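PDB 4XRW: BexL from Amycolatopsis orientalis, which probably acts as a di-domain aromatase/cyclase, folding, cyclising and aromatising the polyketide chain in the biosynthesis of BE-7585A. Local coordinates for residues L40-A45 against R93-H98; D58-G63 against N81-R86; G111-E116 against S154-L159. All coordinates share one frame; numbering follows the deposited sequence.

Interaction 1: L40-A45 against R93-H98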
ATOM      1  N   LEU A  40      -1.481  14.645   0.867  1.00 28.42           N
ATOM      2  CA  LEU A  40      -1.566  13.178   0.815  1.00 27.16           C
ATOM      3  C   LEU A  40      -1.332  12.634  -0.592  1.00 23.73           C
ATOM      4  O   LEU A  40      -0.794  11.526  -0.774  1.00 27.40           O
ATOM      5  CB  LEU A  40      -2.920  12.705   1.357  1.00 26.50           C
ATOM      6  CG  LEU A  40      -3.134  12.899   2.875  1.00 29.22           C
ATOM      7  CD1 LEU A  40      -4.607  12.819   3.226  1.00 33.36           C
ATOM      8  CD2 LEU A  40      -2.374  11.854   3.677  1.00 29.18           C
ATOM      9  N   VAL A  41      -1.702  13.414  -1.598  1.00 26.02           N
ATOM     10  CA  VAL A  41      -1.458  13.012  -2.971  1.00 21.99           C
ATOM     11  C   VAL A  41      -0.060  13.429  -3.402  1.00 23.89           C
ATOM     12  O   VAL A  41       0.589  12.745  -4.204  1.00 22.59           O
ATOM     13  CB  VAL A  41      -2.511  13.601  -3.904  1.00 22.61           C
ATOM     14  CG1 VAL A  41      -2.288  13.142  -5.355  1.00 25.33           C
ATOM     15  CG2 VAL A  41      -3.927  13.207  -3.414  1.00 27.74           C
ATOM     16  N   ALA A  42       0.430  14.538  -2.871  1.00 24.43           N
ATOM     17  CA  ALA A  42       1.750  15.016  -3.287  1.00 21.81           C
ATOM     18  C   ALA A  42       2.867  14.156  -2.684  1.00 23.32           C
ATOM     19  O   ALA A  42       3.866  13.848  -3.363  1.00 26.24           O
ATOM     20  CB  ALA A  42       1.931  16.473  -2.898  1.00 30.60           C
ATOM     21  N   GLU A  43       2.697  13.759  -1.429  1.00 23.29           N
ATOM     22  CA  GLU A  43       3.707  12.971  -0.716  1.00 24.48           C
ATOM     23  C   GLU A  43       3.405  11.457  -0.830  1.00 24.99           C
ATOM     24  O   GLU A  43       2.510  10.934  -0.169  1.00 22.15           O
ATOM     25  CB  GLU A  43       3.778  13.425   0.736  1.00 27.49           C
ATOM     26  CG  GLU A  43       4.174  14.918   0.848  1.00 35.94           C
ATOM     27  CD  GLU A  43       4.394  15.395   2.290  1.00 47.91           C
ATOM     28  OE1 GLU A  43       4.297  14.576   3.235  1.00 45.85           O
ATOM     29  OE2 GLU A  43       4.669  16.605   2.466  1.00 55.96           O
ATOM     30  N   VAL A  44       4.144  10.785  -1.707  1.00 22.81           N
ATOM     31  CA  VAL A  44       3.746   9.455  -2.198  1.00 20.55           C
ATOM     32  C   VAL A  44       3.870   8.352  -1.171  1.00 21.03           C
ATOM     33  O   VAL A  44       3.362   7.256  -1.370  1.00 19.70           O
ATOM     34  CB  VAL A  44       4.571   9.067  -3.451  1.00 22.00           C
ATOM     35  CG1 VAL A  44       4.436  10.162  -4.510  1.00 24.80           C
ATOM     36  CG2 VAL A  44       6.017   8.833  -3.114  1.00 22.64           C
ATOM     37  N   ALA A  45       4.560   8.625  -0.078  1.00 24.22           N
ATOM     38  CA  ALA A  45       4.613   7.681   1.014  1.00 25.45           C
ATOM     39  C   ALA A  45       3.169   7.422   1.509  1.00 24.97           C
ATOM     40  O   ALA A  45       2.879   6.371   2.108  1.00 25.02           O
ATOM     41  CB  ALA A  45       5.509   8.219   2.139  1.00 25.68           C
ATOM     42  N   ARG A  93      -2.204  24.184  -5.442  1.00 32.77           N
ATOM     43  CA  ARG A  93      -2.667  22.853  -5.059  1.00 31.34           C
ATOM     44  C   ARG A  93      -2.996  22.060  -6.331  1.00 28.21           C
ATOM     45  O   ARG A  93      -4.093  21.523  -6.472  1.00 29.61           O
ATOM     46  CB  ARG A  93      -3.878  22.928  -4.116  1.00 30.66           C
ATOM     47  CG  ARG A  93      -3.620  23.750  -2.830  1.00 33.78           C
ATOM     48  CD  ARG A  93      -4.796  23.687  -1.878  1.00 38.17           C
ATOM     49  NE  ARG A  93      -4.760  24.735  -0.861  1.00 43.48           N
ATOM     50  CZ  ARG A  93      -5.217  25.973  -1.037  1.00 45.55           C
ATOM     51  NH1 ARG A  93      -5.747  26.348  -2.196  1.00 48.17           N
ATOM     52  NH2 ARG A  93      -5.145  26.849  -0.045  1.00 53.20           N
ATOM     53  N   ARG A  94      -2.037  22.018  -7.258  1.00 26.59           N
ATOM     54  CA  ARG A  94      -2.179  21.238  -8.491  1.00 28.00           C
ATOM     55  C   ARG A  94      -1.019  20.270  -8.645  1.00 26.91           C
ATOM     56  O   ARG A  94       0.125  20.594  -8.305  1.00 27.20           O
ATOM     57  CB  ARG A  94      -2.240  22.131  -9.738  1.00 31.10           C
ATOM     58  CG  ARG A  94      -3.502  22.983  -9.871  1.00 41.22           C
ATOM     59  CD  ARG A  94      -3.430  23.994 -11.033  1.00 53.42           C
ATOM     60  NE  ARG A  94      -3.809  23.480 -12.362  1.00 68.08           N
ATOM     61  CZ  ARG A  94      -2.954  23.075 -13.308  1.00 67.25           C
ATOM     62  NH1 ARG A  94      -1.641  23.080 -13.089  1.00 69.38           N
ATOM     63  NH2 ARG A  94      -3.410  22.651 -14.484  1.00 51.24           N
ATOM     64  N   ILE A  95      -1.326  19.098  -9.189  1.00 21.22           N
ATOM     65  CA  ILE A  95      -0.329  18.076  -9.490  1.00 22.25           C
ATOM     66  C   ILE A  95      -0.630  17.558 -10.897  1.00 24.81           C
ATOM     67  O   ILE A  95      -1.674  16.957 -11.121  1.00 24.94           O
ATOM     68  CB  ILE A  95      -0.367  16.901  -8.510  1.00 23.30           C
ATOM     69  CG1 ILE A  95      -0.139  17.389  -7.073  1.00 23.20           C
ATOM     70  CG2 ILE A  95       0.713  15.873  -8.907  1.00 22.39           C
ATOM     71  CD1 ILE A  95      -0.441  16.386  -6.065  1.00 26.40           C
ATOM     72  N   SER A  96       0.275  17.800 -11.834  1.00 22.61           N
ATOM     73  CA  SER A  96       0.190  17.233 -13.176  1.00 21.97           C
ATOM     74  C   SER A  96       0.936  15.921 -13.220  1.00 23.06           C
ATOM     75  O   SER A  96       2.024  15.821 -12.652  1.00 24.02           O
ATOM     76  CB  SER A  96       0.796  18.189 -14.199  1.00 29.85           C
ATOM     77  OG  SER A  96       0.319  19.498 -13.967  1.00 40.72           O
ATOM     78  N   PHE A  97       0.373  14.918 -13.870  1.00 22.68           N
ATOM     79  CA  PHE A  97       1.092  13.652 -13.988  1.00 20.96           C
ATOM     80  C   PHE A  97       0.978  13.135 -15.404  1.00 22.89           C
ATOM     81  O   PHE A  97       0.046  13.486 -16.126  1.00 25.86           O
ATOM     82  CB  PHE A  97       0.575  12.620 -12.976  1.00 23.45           C
ATOM     83  CG  PHE A  97      -0.914  12.373 -13.044  1.00 23.71           C
ATOM     84  CD1 PHE A  97      -1.419  11.334 -13.812  1.00 25.56           C
ATOM     85  CD2 PHE A  97      -1.802  13.157 -12.314  1.00 21.48           C
ATOM     86  CE1 PHE A  97      -2.785  11.082 -13.869  1.00 30.01           C
ATOM     87  CE2 PHE A  97      -3.149  12.901 -12.354  1.00 24.84           C
ATOM     88  CZ  PHE A  97      -3.650  11.880 -13.118  1.00 26.71           C
ATOM     89  N   HIS A  98       1.951  12.325 -15.804  1.00 22.24           N
ATOM     90  CA  HIS A  98       2.025  11.791 -17.150  1.00 21.94           C
ATOM     91  C   HIS A  98       2.571  10.366 -17.069  1.00 21.34           C
ATOM     92  O   HIS A  98       3.671  10.151 -16.584  1.00 22.84           O
ATOM     93  CB  HIS A  98       2.914  12.666 -18.035  1.00 28.36           C
ATOM     94  CG  HIS A  98       2.735  14.134 -17.793  1.00 41.59           C
ATOM     95  ND1 HIS A  98       1.760  14.879 -18.426  1.00 44.76           N
ATOM     96  CD2 HIS A  98       3.377  14.989 -16.959  1.00 39.59           C
ATOM     97  CE1 HIS A  98       1.822  16.132 -18.010  1.00 40.73           C
ATOM     98  NE2 HIS A  98       2.799  16.228 -17.125  1.00 43.35           N
TER

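Interaction 2: D58-G63 against N81-R86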
ATOM      1  N   ASP A  58       8.178   4.745  -5.138  1.00 20.21           N
ATOM      2  CA  ASP A  58       9.420   5.478  -4.794  1.00 26.71           C
ATOM      3  C   ASP A  58       9.896   6.298  -5.956  1.00 27.30           C
ATOM      4  O   ASP A  58       9.256   6.331  -7.012  1.00 25.01           O
ATOM      5  CB  ASP A  58      10.510   4.541  -4.259  1.00 36.19           C
ATOM      6  CG  ASP A  58      11.141   3.684  -5.311  1.00 37.43           C
ATOM      7  OD1 ASP A  58      10.567   3.569  -6.405  1.00 41.68           O
ATOM      8  OD2 ASP A  58      12.228   3.117  -5.025  1.00 37.89           O
ATOM      9  N   HIS A  59      10.979   7.035  -5.739  1.00 25.45           N
ATOM     10  CA  HIS A  59      11.419   7.988  -6.740  1.00 26.38           C
ATOM     11  C   HIS A  59      12.473   7.401  -7.658  1.00 29.64           C
ATOM     12  O   HIS A  59      13.357   6.652  -7.228  1.00 27.97           O
ATOM     13  CB  HIS A  59      11.956   9.236  -6.079  1.00 32.08           C
ATOM     14  CG  HIS A  59      10.899  10.202  -5.677  1.00 29.76           C
ATOM     15  ND1 HIS A  59      10.123  10.028  -4.555  1.00 32.52           N
ATOM     16  CD2 HIS A  59      10.492  11.360  -6.246  1.00 33.70           C
ATOM     17  CE1 HIS A  59       9.275  11.036  -4.451  1.00 30.75           C
ATOM     18  NE2 HIS A  59       9.482  11.859  -5.465  1.00 35.45           N
ATOM     19  N   VAL A  60      12.352   7.761  -8.927  1.00 24.25           N
ATOM     20  CA  VAL A  60      13.338   7.462  -9.955  1.00 29.19           C
ATOM     21  C   VAL A  60      14.232   8.692 -10.168  1.00 29.96           C
ATOM     22  O   VAL A  60      15.438   8.578 -10.372  1.00 32.38           O
ATOM     23  CB  VAL A  60      12.665   7.077 -11.269  1.00 28.65           C
ATOM     24  CG1 VAL A  60      13.701   6.792 -12.340  1.00 33.22           C
ATOM     25  CG2 VAL A  60      11.742   5.857 -11.074  1.00 32.83           C
ATOM     26  N   GLU A  61      13.626   9.862 -10.111  1.00 27.28           N
ATOM     27  CA  GLU A  61      14.291  11.139 -10.346  1.00 27.21           C
ATOM     28  C   GLU A  61      13.642  12.153  -9.432  1.00 35.00           C
ATOM     29  O   GLU A  61      12.422  12.351  -9.495  1.00 26.20           O
ATOM     30  CB  GLU A  61      14.130  11.561 -11.808  1.00 33.26           C
ATOM     31  CG  GLU A  61      15.368  11.875 -12.594  1.00 44.58           C
ATOM     32  CD  GLU A  61      15.027  12.113 -14.066  1.00 50.40           C
ATOM     33  OE1 GLU A  61      14.464  13.196 -14.363  1.00 51.18           O
ATOM     34  OE2 GLU A  61      15.268  11.202 -14.909  1.00 44.03           O
ATOM     35  N   ARG A  62      14.439  12.805  -8.590  1.00 34.40           N
ATOM     36  CA  ARG A  62      13.924  13.809  -7.664  1.00 33.59           C
ATOM     37  C   ARG A  62      14.270  15.202  -8.182  1.00 44.35           C
ATOM     38  O   ARG A  62      15.268  15.374  -8.887  1.00 47.33           O
ATOM     39  CB  ARG A  62      14.506  13.600  -6.263  1.00 39.32           C
ATOM     40  CG  ARG A  62      14.374  12.169  -5.741  1.00 42.44           C
ATOM     41  CD  ARG A  62      15.098  11.968  -4.421  1.00 40.16           C
ATOM     42  NE  ARG A  62      14.789  10.667  -3.842  1.00 41.15           N
ATOM     43  CZ  ARG A  62      15.268   9.511  -4.295  1.00 41.22           C
ATOM     44  NH1 ARG A  62      16.095   9.487  -5.332  1.00 43.91           N
ATOM     45  NH2 ARG A  62      14.918   8.380  -3.705  1.00 46.68           N
ATOM     46  N   GLY A  63      13.461  16.199  -7.834  1.00 46.91           N
ATOM     47  CA  GLY A  63      13.705  17.559  -8.299  1.00 46.91           C
ATOM     48  C   GLY A  63      12.627  18.539  -7.891  1.00 50.81           C
ATOM     49  O   GLY A  63      11.579  18.125  -7.383  1.00 59.15           O
ATOM     50  N   ASN A  81       4.347  -2.747 -11.943  1.00 23.35           N
ATOM     51  CA  ASN A  81       4.865  -1.408 -11.697  1.00 17.20           C
ATOM     52  C   ASN A  81       4.939  -0.614 -12.994  1.00 21.66           C
ATOM     53  O   ASN A  81       4.996  -1.179 -14.092  1.00 24.11           O
ATOM     54  CB  ASN A  81       6.215  -1.436 -10.973  1.00 21.93           C
ATOM     55  CG  ASN A  81       7.388  -1.721 -11.865  1.00 29.49           C
ATOM     56  OD1 ASN A  81       7.802  -0.873 -12.653  1.00 35.55           O
ATOM     57  ND2 ASN A  81       7.983  -2.886 -11.697  1.00 38.90           N
ATOM     58  N   TRP A  82       4.891   0.704 -12.836  1.00 23.28           N
ATOM     59  CA  TRP A  82       5.048   1.638 -13.963  1.00 23.18           C
ATOM     60  C   TRP A  82       5.626   2.947 -13.431  1.00 22.13           C
ATOM     61  O   TRP A  82       5.727   3.155 -12.224  1.00 19.01           O
ATOM     62  CB  TRP A  82       3.723   1.871 -14.681  1.00 22.29           C
ATOM     63  CG  TRP A  82       2.705   2.637 -13.919  1.00 24.70           C
ATOM     64  CD1 TRP A  82       2.484   3.982 -13.955  1.00 24.25           C
ATOM     65  CD2 TRP A  82       1.742   2.093 -13.013  1.00 27.56           C
ATOM     66  NE1 TRP A  82       1.433   4.312 -13.127  1.00 25.59           N
ATOM     67  CE2 TRP A  82       0.967   3.165 -12.534  1.00 24.41           C
ATOM     68  CE3 TRP A  82       1.467   0.798 -12.562  1.00 27.80           C
ATOM     69  CZ2 TRP A  82      -0.063   2.989 -11.620  1.00 24.35           C
ATOM     70  CZ3 TRP A  82       0.433   0.621 -11.649  1.00 30.32           C
ATOM     71  CH2 TRP A  82      -0.324   1.710 -11.197  1.00 28.25           C
ATOM     72  N   THR A  83       6.061   3.806 -14.339  1.00 18.58           N
ATOM     73  CA  THR A  83       6.611   5.091 -13.942  1.00 19.38           C
ATOM     74  C   THR A  83       5.719   6.211 -14.463  1.00 19.17           C
ATOM     75  O   THR A  83       4.961   6.058 -15.443  1.00 20.58           O
ATOM     76  CB  THR A  83       8.055   5.269 -14.450  1.00 23.09           C
ATOM     77  OG1 THR A  83       8.083   5.052 -15.863  1.00 25.54           O
ATOM     78  CG2 THR A  83       8.978   4.264 -13.793  1.00 24.25           C
ATOM     79  N   SER A  84       5.788   7.304 -13.736  1.00 20.55           N
ATOM     80  CA  SER A  84       5.000   8.494 -13.952  1.00 19.49           C
ATOM     81  C   SER A  84       5.903   9.701 -13.721  1.00 20.72           C
ATOM     82  O   SER A  84       6.731   9.730 -12.786  1.00 21.07           O
ATOM     83  CB  SER A  84       3.792   8.511 -12.994  1.00 19.68           C
ATOM     84  OG  SER A  84       2.925   9.622 -13.245  1.00 24.68           O
ATOM     85  N   ARG A  85       5.729  10.707 -14.558  1.00 19.19           N
ATOM     86  CA  ARG A  85       6.379  11.990 -14.383  1.00 17.62           C
ATOM     87  C   ARG A  85       5.385  12.990 -13.865  1.00 17.44           C
ATOM     88  O   ARG A  85       4.291  13.096 -14.416  1.00 19.73           O
ATOM     89  CB  ARG A  85       6.975  12.483 -15.698  1.00 21.53           C
ATOM     90  CG  ARG A  85       7.694  13.804 -15.580  1.00 22.96           C
ATOM     91  CD  ARG A  85       8.339  14.179 -16.890  1.00 32.89           C
ATOM     92  NE  ARG A  85       9.220  15.323 -16.727  1.00 47.19           N
ATOM     93  CZ  ARG A  85      10.548  15.247 -16.648  1.00 54.44           C
ATOM     94  NH1 ARG A  85      11.180  14.077 -16.743  1.00 46.58           N
ATOM     95  NH2 ARG A  85      11.253  16.356 -16.487  1.00 63.25           N
ATOM     96  N   ARG A  86       5.751  13.700 -12.805  1.00 19.51           N
ATOM     97  CA  ARG A  86       4.833  14.662 -12.186  1.00 18.99           C
ATOM     98  C   ARG A  86       5.475  16.034 -12.034  1.00 23.95           C
ATOM     99  O   ARG A  86       6.691  16.165 -11.899  1.00 20.96           O
ATOM    100  CB  ARG A  86       4.340  14.192 -10.814  1.00 23.59           C
ATOM    101  CG  ARG A  86       3.869  12.731 -10.778  1.00 23.86           C
ATOM    102  CD  ARG A  86       2.968  12.469  -9.563  1.00 25.56           C
ATOM    103  NE  ARG A  86       3.644  12.780  -8.326  1.00 27.43           N
ATOM    104  CZ  ARG A  86       3.048  12.939  -7.146  1.00 28.21           C
ATOM    105  NH1 ARG A  86       1.723  12.848  -7.011  1.00 33.41           N
ATOM    106  NH2 ARG A  86       3.801  13.216  -6.112  1.00 29.22           N
TER

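Interaction 3: G111-E116 against S154-L159. With MES (2-(N-morpholino)-ethanesulfonic acid), chain B.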
ATOM      1  N   GLY A 111      -2.837  13.530 -16.623  1.00 22.07           N
ATOM      2  CA  GLY A 111      -3.907  13.982 -15.764  1.00 21.90           C
ATOM      3  C   GLY A 111      -3.448  15.101 -14.850  1.00 24.29           C
ATOM      4  O   GLY A 111      -2.268  15.481 -14.821  1.00 24.06           O
ATOM      5  N   THR A 112      -4.405  15.631 -14.100  1.00 20.87           N
ATOM      6  CA  THR A 112      -4.148  16.692 -13.166  1.00 19.28           C
ATOM      7  C   THR A 112      -5.059  16.518 -11.977  1.00 20.84           C
ATOM      8  O   THR A 112      -6.253  16.236 -12.143  1.00 22.35           O
ATOM      9  CB  THR A 112      -4.389  18.104 -13.786  1.00 28.15           C
ATOM     10  OG1 THR A 112      -3.831  18.175 -15.096  1.00 29.28           O
ATOM     11  CG2 THR A 112      -3.755  19.169 -12.935  1.00 28.15           C
ATOM     12  N   TRP A 113      -4.468  16.638 -10.790  1.00 21.27           N
ATOM     13  CA  TRP A 113      -5.193  16.800  -9.542  1.00 23.42           C
ATOM     14  C   TRP A 113      -5.272  18.284  -9.255  1.00 25.38           C
ATOM     15  O   TRP A 113      -4.268  18.990  -9.365  1.00 23.90           O
ATOM     16  CB  TRP A 113      -4.486  16.116  -8.361  1.00 24.53           C
ATOM     17  CG  TRP A 113      -4.436  14.618  -8.455  1.00 20.37           C
ATOM     18  CD1 TRP A 113      -3.414  13.869  -8.974  1.00 25.74           C
ATOM     19  CD2 TRP A 113      -5.429  13.697  -8.015  1.00 18.90           C
ATOM     20  NE1 TRP A 113      -3.724  12.532  -8.880  1.00 25.26           N
ATOM     21  CE2 TRP A 113      -4.957  12.399  -8.310  1.00 21.26           C
ATOM     22  CE3 TRP A 113      -6.683  13.835  -7.406  1.00 23.02           C
ATOM     23  CZ2 TRP A 113      -5.688  11.258  -8.019  1.00 25.55           C
ATOM     24  CZ3 TRP A 113      -7.401  12.696  -7.114  1.00 23.30           C
ATOM     25  CH2 TRP A 113      -6.903  11.428  -7.411  1.00 24.61           C
ATOM     26  N   ILE A 114      -6.441  18.740  -8.840  1.00 22.15           N
ATOM     27  CA  ILE A 114      -6.613  20.132  -8.432  1.00 25.46           C
ATOM     28  C   ILE A 114      -7.442  20.074  -7.165  1.00 26.21           C
ATOM     29  O   ILE A 114      -8.542  19.521  -7.169  1.00 28.65           O
ATOM     30  CB  ILE A 114      -7.320  20.994  -9.496  1.00 27.88           C
ATOM     31  CG1 ILE A 114      -6.614  20.930 -10.854  1.00 32.01           C
ATOM     32  CG2 ILE A 114      -7.366  22.450  -9.039  1.00 32.15           C
ATOM     33  CD1 ILE A 114      -7.493  21.374 -12.029  1.00 38.13           C
ATOM     34  N   VAL A 115      -6.914  20.603  -6.071  1.00 24.04           N
ATOM     35  CA  VAL A 115      -7.612  20.565  -4.809  1.00 22.24           C
ATOM     36  C   VAL A 115      -8.016  21.989  -4.414  1.00 30.86           C
ATOM     37  O   VAL A 115      -7.171  22.871  -4.316  1.00 31.19           O
ATOM     38  CB  VAL A 115      -6.767  19.937  -3.725  1.00 30.08           C
ATOM     39  CG1 VAL A 115      -7.599  19.736  -2.479  1.00 33.70           C
ATOM     40  CG2 VAL A 115      -6.202  18.590  -4.220  1.00 30.50           C
ATOM     41  N   GLU A 116      -9.317  22.193  -4.215  1.00 34.68           N
ATOM     42  CA  GLU A 116      -9.884  23.527  -3.974  1.00 36.86           C
ATOM     43  C   GLU A 116     -10.537  23.586  -2.585  1.00 42.13           C
ATOM     44  O   GLU A 116     -11.304  22.689  -2.208  1.00 38.32           O
ATOM     45  CB  GLU A 116     -10.899  23.882  -5.069  1.00 42.93           C
ATOM     46  CG  GLU A 116     -10.253  24.044  -6.462  1.00 45.11           C
ATOM     47  CD  GLU A 116     -11.251  24.210  -7.613  1.00 47.22           C
ATOM     48  OE1 GLU A 116     -12.464  24.018  -7.388  1.00 49.81           O
ATOM     49  OE2 GLU A 116     -10.806  24.524  -8.750  1.00 39.86           O
ATOM     50  N   SER A 154     -14.090   5.292  -9.324  1.00 29.75           N
ATOM     51  CA  SER A 154     -13.783   4.392  -8.225  1.00 28.88           C
ATOM     52  C   SER A 154     -12.610   4.948  -7.410  1.00 27.42           C
ATOM     53  O   SER A 154     -12.602   4.835  -6.195  1.00 27.14           O
ATOM     54  CB  SER A 154     -13.489   2.978  -8.742  1.00 32.06           C
ATOM     55  OG  SER A 154     -12.406   2.955  -9.647  1.00 41.85           O
ATOM     56  N   GLU A 155     -11.633   5.557  -8.080  1.00 27.66           N
ATOM     57  CA  GLU A 155     -10.491   6.156  -7.415  1.00 27.38           C
ATOM     58  C   GLU A 155     -10.914   7.303  -6.509  1.00 26.15           C
ATOM     59  O   GLU A 155     -10.446   7.398  -5.380  1.00 27.41           O
ATOM     60  CB  GLU A 155      -9.468   6.641  -8.457  1.00 29.83           C
ATOM     61  CG  GLU A 155      -8.296   7.378  -7.916  1.00 36.54           C
ATOM     62  CD  GLU A 155      -7.155   7.475  -8.923  1.00 45.17           C
ATOM     63  OE1 GLU A 155      -7.265   8.254  -9.901  1.00 40.80           O
ATOM     64  OE2 GLU A 155      -6.151   6.756  -8.730  1.00 50.12           O
ATOM     65  N   LEU A 156     -11.787   8.182  -7.002  1.00 25.23           N
ATOM     66  CA  LEU A 156     -12.227   9.335  -6.205  1.00 25.26           C
ATOM     67  C   LEU A 156     -13.087   8.883  -5.019  1.00 26.59           C
ATOM     68  O   LEU A 156     -12.999   9.435  -3.919  1.00 25.86           O
ATOM     69  CB  LEU A 156     -13.010  10.332  -7.072  1.00 23.88           C
ATOM     70  CG  LEU A 156     -12.181  11.222  -7.993  1.00 25.26           C
ATOM     71  CD1 LEU A 156     -13.048  12.214  -8.774  1.00 30.92           C
ATOM     72  CD2 LEU A 156     -11.117  11.959  -7.176  1.00 32.49           C
ATOM     73  N   ALA A 157     -13.925   7.876  -5.234  1.00 26.77           N
ATOM     74  CA  ALA A 157     -14.759   7.374  -4.147  1.00 27.42           C
ATOM     75  C   ALA A 157     -13.893   6.765  -3.037  1.00 32.16           C
ATOM     76  O   ALA A 157     -14.134   6.991  -1.860  1.00 31.18           O
ATOM     77  CB  ALA A 157     -15.718   6.364  -4.658  1.00 30.11           C
ATOM     78  N   ALA A 158     -12.872   6.005  -3.427  1.00 25.19           N
ATOM     79  CA  ALA A 158     -11.959   5.407  -2.452  1.00 28.80           C
ATOM     80  C   ALA A 158     -11.119   6.505  -1.780  1.00 25.77           C
ATOM     81  O   ALA A 158     -10.835   6.435  -0.585  1.00 27.15           O
ATOM     82  CB  ALA A 158     -11.070   4.363  -3.131  1.00 27.68           C
ATOM     83  N   LEU A 159     -10.735   7.534  -2.526  1.00 26.78           N
ATOM     84  CA  LEU A 159      -9.977   8.633  -1.950  1.00 25.81           C
ATOM     85  C   LEU A 159     -10.756   9.293  -0.809  1.00 31.06           C
ATOM     86  O   LEU A 159     -10.224   9.525   0.273  1.00 28.30           O
ATOM     87  CB  LEU A 159      -9.641   9.678  -3.002  1.00 27.78           C
ATOM     88  CG  LEU A 159      -8.977  10.961  -2.512  1.00 31.46           C
ATOM     89  CD1 LEU A 159      -7.515  10.701  -2.180  1.00 37.66           C
ATOM     90  CD2 LEU A 159      -9.096  12.049  -3.535  1.00 38.08           C
TER
HETATM   91  O1  MES B 401      -2.905   9.887  -9.500  1.00 33.68           O
HETATM   92  C2  MES B 401      -3.082   9.060 -10.633  1.00 33.18           C
HETATM   93  C3  MES B 401      -3.626   7.669 -10.255  1.00 43.46           C
HETATM   94  N4  MES B 401      -2.855   7.063  -9.240  1.00 35.99           N
HETATM   95  C5  MES B 401      -2.875   7.906  -8.077  1.00 35.96           C
HETATM   96  C6  MES B 401      -2.166   9.207  -8.481  1.00 36.73           C
HETATM   97  C7  MES B 401      -3.453   5.789  -8.880  1.00 40.61           C
HETATM   98  C8  MES B 401      -2.365   4.691  -8.958  1.00 43.49           C
HETATM   99  S   MES B 401      -2.919   3.127  -8.287  1.00 40.65           S
HETATM  100  O1S MES B 401      -1.677   2.511  -7.620  1.00 38.23           O
HETATM  101  O2S MES B 401      -4.061   3.283  -7.287  1.00 32.31           O
HETATM  102  O3S MES B 401      -3.299   2.094  -9.364  1.00 32.77           O

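Interaction 1: L40-A45 against R93-H98
Between segments 40-45 and 93-98 a single methyl, Ile95 CD1, makes all the contacts from the strand side. The two elements belong to the first helix-grip domain, in which an antiparallel sheet curls around a long helix; here the short helix 34-42 leans on the inner strands of that sheet, and Ile95 also touches its Tyr38. Ile95 points toward the helix, with CG1 anti to the carbonyl carbon (chi1 -58°) and the chain then extended, which carries CD1 up to the backbone between Val41 and Ala42. The methyl lies 3.8 Å from Ala42 N, and the CB of Ala42 flanks it. The CA atoms of Ala42 and Ile95 are 7.2 Å apart, and the small buried surface reflects a contact made by one methyl. Just beyond, Glu43 leaves helical geometry, and the carbonyl oxygens of the last helical residues are bonded by side chains: Arg86 NH1 and Trp47 NE1 to Val41 O, Arg86 NH2 to Ala42 O. Apolar packing on the strand is thus joined by polar bonds at the helix end. Val41 meets Ile95 obliquely through one branch, its CG1, anti to the backbone N, resting 3.8 Å from Ile95 CD1.

Interaction 2: D58-G63 against N81-R86
Val60 and Thr83 supply the apolar part of this contact, which links two strands that are not direct neighbours: strand 67-73 runs between 54-59 and 80-89. The CG2 methyls of Val60 and Thr83 meet at 4.2 Å, the side chains crossing at about a right angle. In Thr83 a chi1 of 54° puts OG1 between the backbone N and the carbonyl carbon, where it is hydrogen-bonded to Glu100, and leaves CG2 anti to the carbonyl carbon as the branch that meets Val60.

The electrostatic part is looser. Glu61 OE1 and Arg85 NH1 stand 4.2 Å apart, beyond a salt bridge, with carboxylate and guanidinium planes 75° from each other. Arg85 reaches this point on a chain extended from CG to NE. The other oxygen of the carboxylate, Glu61 OE2, is the one that forms a salt bridge, to Arg68 on the intervening strand. A second polar link is indirect: His59 NE2 and Arg86 NH2 are 5.9 Å apart, yet both bind Glu67, through OE1 and OE2 respectively.

The backbone turns a corner at Val60, whose CA lies 8.2 Å from that of Thr83, and Val60 and Glu61 both face Arg68 in a classic beta bulge. Such a bulge, where the chain of an outermost strand turns a corner, fits the strongly bent antiparallel sheet of the helix-grip fold.

Interaction 3: G111-E116 against S154-L159
Trp113 spans the gap between strand 111-116 and helix 154-159, whose axes come no nearer than 13.4 Å, and touches Glu155, Leu156 and Leu159 with its six-membered ring. From CB, CG lies anti to the carbonyl carbon (chi1 -66°), sending the indole across toward the helix. On the five-membered ring, NE1 donates a hydrogen bond to O1 of a bound MES molecule, 2.8 Å away with an N-H...O angle of 149°; the acceptor sits at the ring edge, in its plane. The same MES O1 lies beside CE2 (3.5 Å) and CZ2 (3.4 Å). CZ2 is also 3.9 Å from Glu155 OE1, the carboxylate plane turned 51° from the ring, and CH2 is close to that oxygen. At the far side the tip becomes apolar: CZ3 packs 3.8 Å from Leu156 CD2 and 4.0 Å from Leu159 CD2, both leucine methyls approaching obliquely. MES, probably from the crystallisation liquor, is also hydrogen-bonded to Thr54. One indole thus has an apolar corner buried against the long helix and a polar edge turned to the ligand. The buffer marks a site between sheet and helix offering an N-H donor beside apolar surface, which is consistent with, but does not show, polyketide binding.

How the interactions relate
All three interactions lie in the first of the two helix-grip domains and share its antiparallel sheet. Interactions 1 and 3 are buried, each setting a helix against the sheet; 1 is wholly apolar between its segments, whereas 3 mixes leucine packing with a carboxylate and a ligand bond. Their strands, 94-99 and 106-117, are neighbours paired by backbone bonds such as Ile95 O to Trp113 N, and Phe97 packs on Trp113. Interaction 2 sits at the partly exposed sheet margin, strand to strand, and is more electrostatic and looser. It still touches interaction 1, through the backbone bond from His98 N to Arg85 O. Interactions 2 and 3 do not touch, their nearest atoms being about 6 Å apart.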